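Local coordinates for phosphotriesterase family protein (Listeria monocytogenes serotype 4b str. H7858, PDB 3PNZ) that probably hydrolyses phosphorylated sugar lactones, using a pair of zinc ions held in an amidohydrolase-fold barrel, at residues V26-A30 against Y31-R35; K104-P107 against E108-P111. All blocks are in the same frame, centred on the assembly; numbering follows the deposited sequence.

Contact 1 (V26-A30 against Y31-R35); sequences VCVPA and YWQER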
loop_
_atom_site.group_PDB
_atom_site.type_symbol
_atom_site.label_atom_id
_atom_site.label_comp_id
_atom_site.label_asym_id
_atom_site.label_seq_id
_atom_site.Cartn_x
_atom_site.Cartn_y
_atom_site.Cartn_z
ATOM N N VAL A 26 0.132 -11.999 -4.164
ATOM C CA VAL A 26 -0.717 -13.184 -4.150
ATOM C C VAL A 26 -1.847 -12.934 -3.170
ATOM O O VAL A 26 -1.611 -12.731 -1.975
ATOM C CB VAL A 26 0.060 -14.453 -3.707
ATOM C CG1 VAL A 26 -0.833 -15.690 -3.812
ATOM C CG2 VAL A 26 1.314 -14.630 -4.546
ATOM N N CYS A 27 -3.079 -12.931 -3.667
ATOM C CA CYS A 27 -4.211 -12.638 -2.802
ATOM C C CYS A 27 -5.510 -13.150 -3.395
ATOM O O CYS A 27 -5.688 -13.160 -4.614
ATOM C CB CYS A 27 -4.305 -11.135 -2.514
ATOM S SG CYS A 27 -4.300 -10.086 -3.990
ATOM N N VAL A 28 -6.416 -13.568 -2.520
ATOM C CA VAL A 28 -7.709 -14.104 -2.932
ATOM C C VAL A 28 -8.803 -13.475 -2.066
ATOM O O VAL A 28 -9.345 -14.114 -1.167
ATOM C CB VAL A 28 -7.735 -15.643 -2.805
ATOM C CG1 VAL A 28 -9.014 -16.221 -3.434
ATOM C CG2 VAL A 28 -6.503 -16.244 -3.450
ATOM N N PRO A 29 -9.116 -12.195 -2.325
ATOM C CA PRO A 29 -10.085 -11.418 -1.544
ATOM C C PRO A 29 -11.422 -12.146 -1.428
ATOM O O PRO A 29 -12.004 -12.485 -2.455
ATOM C CB PRO A 29 -10.278 -10.144 -2.378
ATOM C CG PRO A 29 -9.104 -10.055 -3.265
ATOM C CD PRO A 29 -8.523 -11.428 -3.435
ATOM N N ALA A 30 -11.895 -12.387 -0.211
ATOM C CA ALA A 30 -13.128 -13.146 -0.019
ATOM C C ALA A 30 -14.295 -12.499 -0.750
ATOM O O ALA A 30 -15.040 -13.165 -1.466
ATOM C CB ALA A 30 -13.446 -13.276 1.460
ATOM N N TYR A 31 -14.446 -11.195 -0.561
ATOM C CA TYR A 31 -15.545 -10.459 -1.168
ATOM C C TYR A 31 -15.630 -10.704 -2.677
ATOM O O TYR A 31 -16.719 -10.906 -3.221
ATOM C CB TYR A 31 -15.411 -8.968 -0.862
ATOM C CG TYR A 31 -16.468 -8.127 -1.522
ATOM C CD1 TYR A 31 -17.648 -7.816 -0.861
ATOM C CD2 TYR A 31 -16.299 -7.662 -2.820
ATOM C CE1 TYR A 31 -18.623 -7.049 -1.468
ATOM C CE2 TYR A 31 -17.266 -6.900 -3.431
ATOM C CZ TYR A 31 -18.426 -6.597 -2.754
ATOM O OH TYR A 31 -19.393 -5.830 -3.365
ATOM N N TRP A 32 -14.482 -10.700 -3.350
ATOM C CA TRP A 32 -14.459 -10.888 -4.799
ATOM C C TRP A 32 -14.587 -12.357 -5.206
ATOM O O TRP A 32 -15.280 -12.681 -6.176
ATOM C CB TRP A 32 -13.204 -10.254 -5.406
ATOM C CG TRP A 32 -13.219 -8.756 -5.325
ATOM C CD1 TRP A 32 -12.287 -7.950 -4.728
ATOM C CD2 TRP A 32 -14.221 -7.884 -5.858
ATOM N NE1 TRP A 32 -12.653 -6.629 -4.859
ATOM C CE2 TRP A 32 -13.834 -6.562 -5.550
ATOM C CE3 TRP A 32 -15.409 -8.092 -6.569
ATOM C CZ2 TRP A 32 -14.590 -5.457 -5.929
ATOM C CZ3 TRP A 32 -16.163 -6.988 -6.943
ATOM C CH2 TRP A 32 -15.750 -5.690 -6.619
ATOM N N GLN A 33 -13.923 -13.237 -4.460
ATOM C CA GLN A 33 -14.022 -14.672 -4.693
ATOM C C GLN A 33 -15.480 -15.132 -4.624
ATOM O O GLN A 33 -15.939 -15.925 -5.448
ATOM C CB GLN A 33 -13.195 -15.427 -3.648
ATOM C CG GLN A 33 -13.094 -16.924 -3.893
ATOM C CD GLN A 33 -12.446 -17.653 -2.735
ATOM O OE1 GLN A 33 -12.690 -17.333 -1.569
ATOM N NE2 GLN A 33 -11.620 -18.644 -3.047
ATOM N N GLU A 34 -16.205 -14.626 -3.636
ATOM C CA GLU A 34 -17.601 -14.999 -3.455
ATOM C C GLU A 34 -18.472 -14.501 -4.604
ATOM O O GLU A 34 -19.563 -15.024 -4.827
ATOM C CB GLU A 34 -18.123 -14.483 -2.112
ATOM C CG GLU A 34 -17.492 -15.201 -0.916
ATOM C CD GLU A 34 -17.755 -14.508 0.407
ATOM O OE1 GLU A 34 -18.814 -13.862 0.545
ATOM O OE2 GLU A 34 -16.899 -14.615 1.314
ATOM N N ARG A 35 -17.987 -13.501 -5.338
ATOM C CA ARG A 35 -18.749 -12.923 -6.445
ATOM C C ARG A 35 -18.215 -13.350 -7.804
ATOM O O ARG A 35 -18.585 -12.783 -8.835
ATOM C CB ARG A 35 -18.776 -11.399 -6.345
ATOM C CG ARG A 35 -19.743 -10.911 -5.288
ATOM C CD ARG A 35 -19.517 -9.467 -4.908
ATOM N NE ARG A 35 -20.463 -9.077 -3.869
ATOM C CZ ARG A 35 -20.413 -9.523 -2.620
ATOM N NH1 ARG A 35 -19.457 -10.373 -2.253
ATOM N NH2 ARG A 35 -21.316 -9.121 -1.737
#
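Pro-29 and Trp-32 meet at the packed side of a short helix start, where CB of the proline lies 3.8 Å from CD1 of the indole, near the ring plane and at its edge. Pro-29 is the N-cap residue, and its carbonyl opens the first turn: Gln-33 N binds Pro-29 O at 2.9 Å and almost straight (170°), while Trp-32 N adds a weak bond to the same oxygen. One residue on, Glu-34 N reaches Ala-30 O at 2.9 Å. The aromatic side is dense, with CD2 of Tyr-31 3.7 Å above the centre of the Trp-32 ring. Exposed Arg-35 covers one tyrosine face: Tyr-31 CE1 lies 3.2 Å from its guanidinium plane, over the centre, NH1 donates to Tyr-31 O, and NH2 forms a salt bridge with Asp-102. The solvent side is looser. There Gln-33, extended with CG anti to its N (chi1 -173°), brings NE2 to 3.6 Å from Val-28 CG1, a van der Waals touch. Glu-34 is instead tied to the loop at Lys-104. The turn begins helix 30-33, which follows barrel strand 19-23; Pro-29 rests on Tyr-71, Phe-99 meets Tyr-31 edge-to-face, and upstream Val-26 packs on helix 75-85.

Contact 2 (K104-P107 against E108-P111); sequences KIKP and ELKP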
loop_
_atom_site.group_PDB
_atom_site.type_symbol
_atom_site.label_atom_id
_atom_site.label_comp_id
_atom_site.label_asym_id
_atom_site.label_seq_id
_atom_site.Cartn_x
_atom_site.Cartn_y
_atom_site.Cartn_z
ATOM N N LYS A 104 -16.619 -13.557 3.866
ATOM C CA LYS A 104 -16.534 -14.529 4.950
ATOM C C LYS A 104 -15.121 -14.673 5.516
ATOM O O LYS A 104 -14.129 -14.641 4.786
ATOM C CB LYS A 104 -17.062 -15.891 4.491
ATOM C CG LYS A 104 -18.567 -15.929 4.329
ATOM C CD LYS A 104 -19.033 -17.293 3.850
ATOM C CE LYS A 104 -20.550 -17.349 3.753
ATOM N NZ LYS A 104 -21.022 -18.684 3.290
ATOM N N ILE A 105 -15.046 -14.831 6.830
ATOM C CA ILE A 105 -13.778 -15.056 7.501
ATOM C C ILE A 105 -13.319 -16.487 7.271
ATOM O O ILE A 105 -14.065 -17.437 7.527
ATOM C CB ILE A 105 -13.907 -14.770 9.001
ATOM C CG1 ILE A 105 -14.127 -13.270 9.215
ATOM C CG2 ILE A 105 -12.674 -15.269 9.758
ATOM C CD1 ILE A 105 -14.450 -12.896 10.637
ATOM N N LYS A 106 -12.099 -16.638 6.766
ATOM C CA LYS A 106 -11.565 -17.962 6.472
ATOM C C LYS A 106 -11.265 -18.714 7.768
ATOM O O LYS A 106 -11.081 -18.099 8.822
ATOM C CB LYS A 106 -10.322 -17.868 5.584
ATOM C CG LYS A 106 -9.187 -17.040 6.164
ATOM C CD LYS A 106 -8.054 -16.903 5.161
ATOM C CE LYS A 106 -6.869 -16.138 5.733
ATOM N NZ LYS A 106 -5.794 -15.965 4.705
ATOM N N PRO A 107 -11.228 -20.052 7.695
ATOM C CA PRO A 107 -11.043 -20.887 8.886
ATOM C C PRO A 107 -9.758 -20.556 9.636
ATOM O O PRO A 107 -9.748 -20.590 10.866
ATOM C CB PRO A 107 -10.959 -22.303 8.310
ATOM C CG PRO A 107 -11.688 -22.228 7.013
ATOM C CD PRO A 107 -11.397 -20.860 6.474
ATOM N N GLU A 108 -8.697 -20.239 8.902
ATOM C CA GLU A 108 -7.396 -19.970 9.504
ATOM C C GLU A 108 -7.380 -18.725 10.391
ATOM O O GLU A 108 -6.517 -18.586 11.257
ATOM C CB GLU A 108 -6.318 -19.840 8.424
ATOM C CG GLU A 108 -6.035 -21.121 7.648
ATOM C CD GLU A 108 -6.979 -21.330 6.476
ATOM O OE1 GLU A 108 -7.921 -20.524 6.310
ATOM O OE2 GLU A 108 -6.774 -22.302 5.716
ATOM N N LEU A 109 -8.321 -17.814 10.166
ATOM C CA LEU A 109 -8.350 -16.565 10.918
ATOM C C LEU A 109 -9.095 -16.688 12.240
ATOM O O LEU A 109 -8.883 -15.893 13.154
ATOM C CB LEU A 109 -8.989 -15.451 10.085
ATOM C CG LEU A 109 -8.167 -14.906 8.918
ATOM C CD1 LEU A 109 -8.974 -13.864 8.156
ATOM C CD2 LEU A 109 -6.866 -14.309 9.424
ATOM N N LYS A 110 -9.981 -17.669 12.337
ATOM C CA LYS A 110 -10.873 -17.746 13.493
ATOM C C LYS A 110 -10.150 -17.931 14.830
ATOM O O LYS A 110 -10.547 -17.337 15.831
ATOM C CB LYS A 110 -11.964 -18.799 13.279
ATOM C CG LYS A 110 -12.817 -18.500 12.056
ATOM C CD LYS A 110 -14.221 -19.081 12.141
ATOM C CE LYS A 110 -15.052 -18.598 10.959
ATOM N NZ LYS A 110 -16.462 -19.069 11.000
ATOM N N PRO A 111 -9.081 -18.746 14.848
ATOM C CA PRO A 111 -8.286 -18.864 16.076
ATOM C C PRO A 111 -7.640 -17.537 16.475
ATOM O O PRO A 111 -7.350 -17.318 17.654
ATOM C CB PRO A 111 -7.200 -19.876 15.692
ATOM C CG PRO A 111 -7.789 -20.669 14.588
ATOM C CD PRO A 111 -8.652 -19.707 13.817
#
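Lys-106 and Leu-109 pack alkyl chain against branched tip, their side chains crossing obliquely just before helix 110-113. The lysine takes the less common first torsion, with CG between the backbone N and the carbonyl carbon (chi1 58°), and runs fully extended from there. That course lays its methylenes beside the leucine: CG comes within 3.6 Å of Leu-109 CG, and CE touches the same branch point at 3.7 Å. Nearer the backbone, the CG2 methyl of Ile-105 lies 3.7 Å from Leu-109 CB, the two side chains crossing at about a right angle, and also touches CG of Lys-110. Glu-108 behaves differently. A bend at chi2 (85°) folds its carboxylate back, so that OE1 sits 3.5 Å from Pro-107 CD and also against CB and CG of Lys-106; the glutamate runs alongside the proline ring in the same direction. Lys-110, extended beyond CG, passes back over the loop until its CE is 3.8 Å from Ile-105 O.

The backbone bonds are those of a tight turn, each spanning three residues (i to i+3): Leu-109 N donates to Lys-106 O at 3.1 Å and Lys-110 N to Pro-107 O at 3.3 Å.

Chemically, the lysine is used twice, its methylenes against Leu-109 and its NZ in a salt bridge to Glu-144. Glu-108 OE1 remains 5.3 Å from Lys-106 NZ, so any attraction between them is probably through-space and modest, and the contact relies mainly on apolar surface and two backbone bonds.

In the fold
Both contacts show a loop turning into a short helix after a barrel strand, 19-23 for contact 1 and 88-92 for contact 2, yet they do it differently. Contact 1 is a surface contact, although the side chain of Pro-29 is about 10 Å from a bound zinc ion; aromatic rings and a guanidinium gather there over an N-capped turn. Contact 2, farther from the chain centre, is partly buried: its aliphatic residues Ile-105 and Leu-109 face helix 119-124, while its prolines and Glu-108 lie exposed. Their centres are about 14 Å apart, and they join directly, Glu-34 OE2 accepting a probable hydrogen bond from Lys-104 N at 2.8 Å, with Ala-30 CB packed against Lys-104 O.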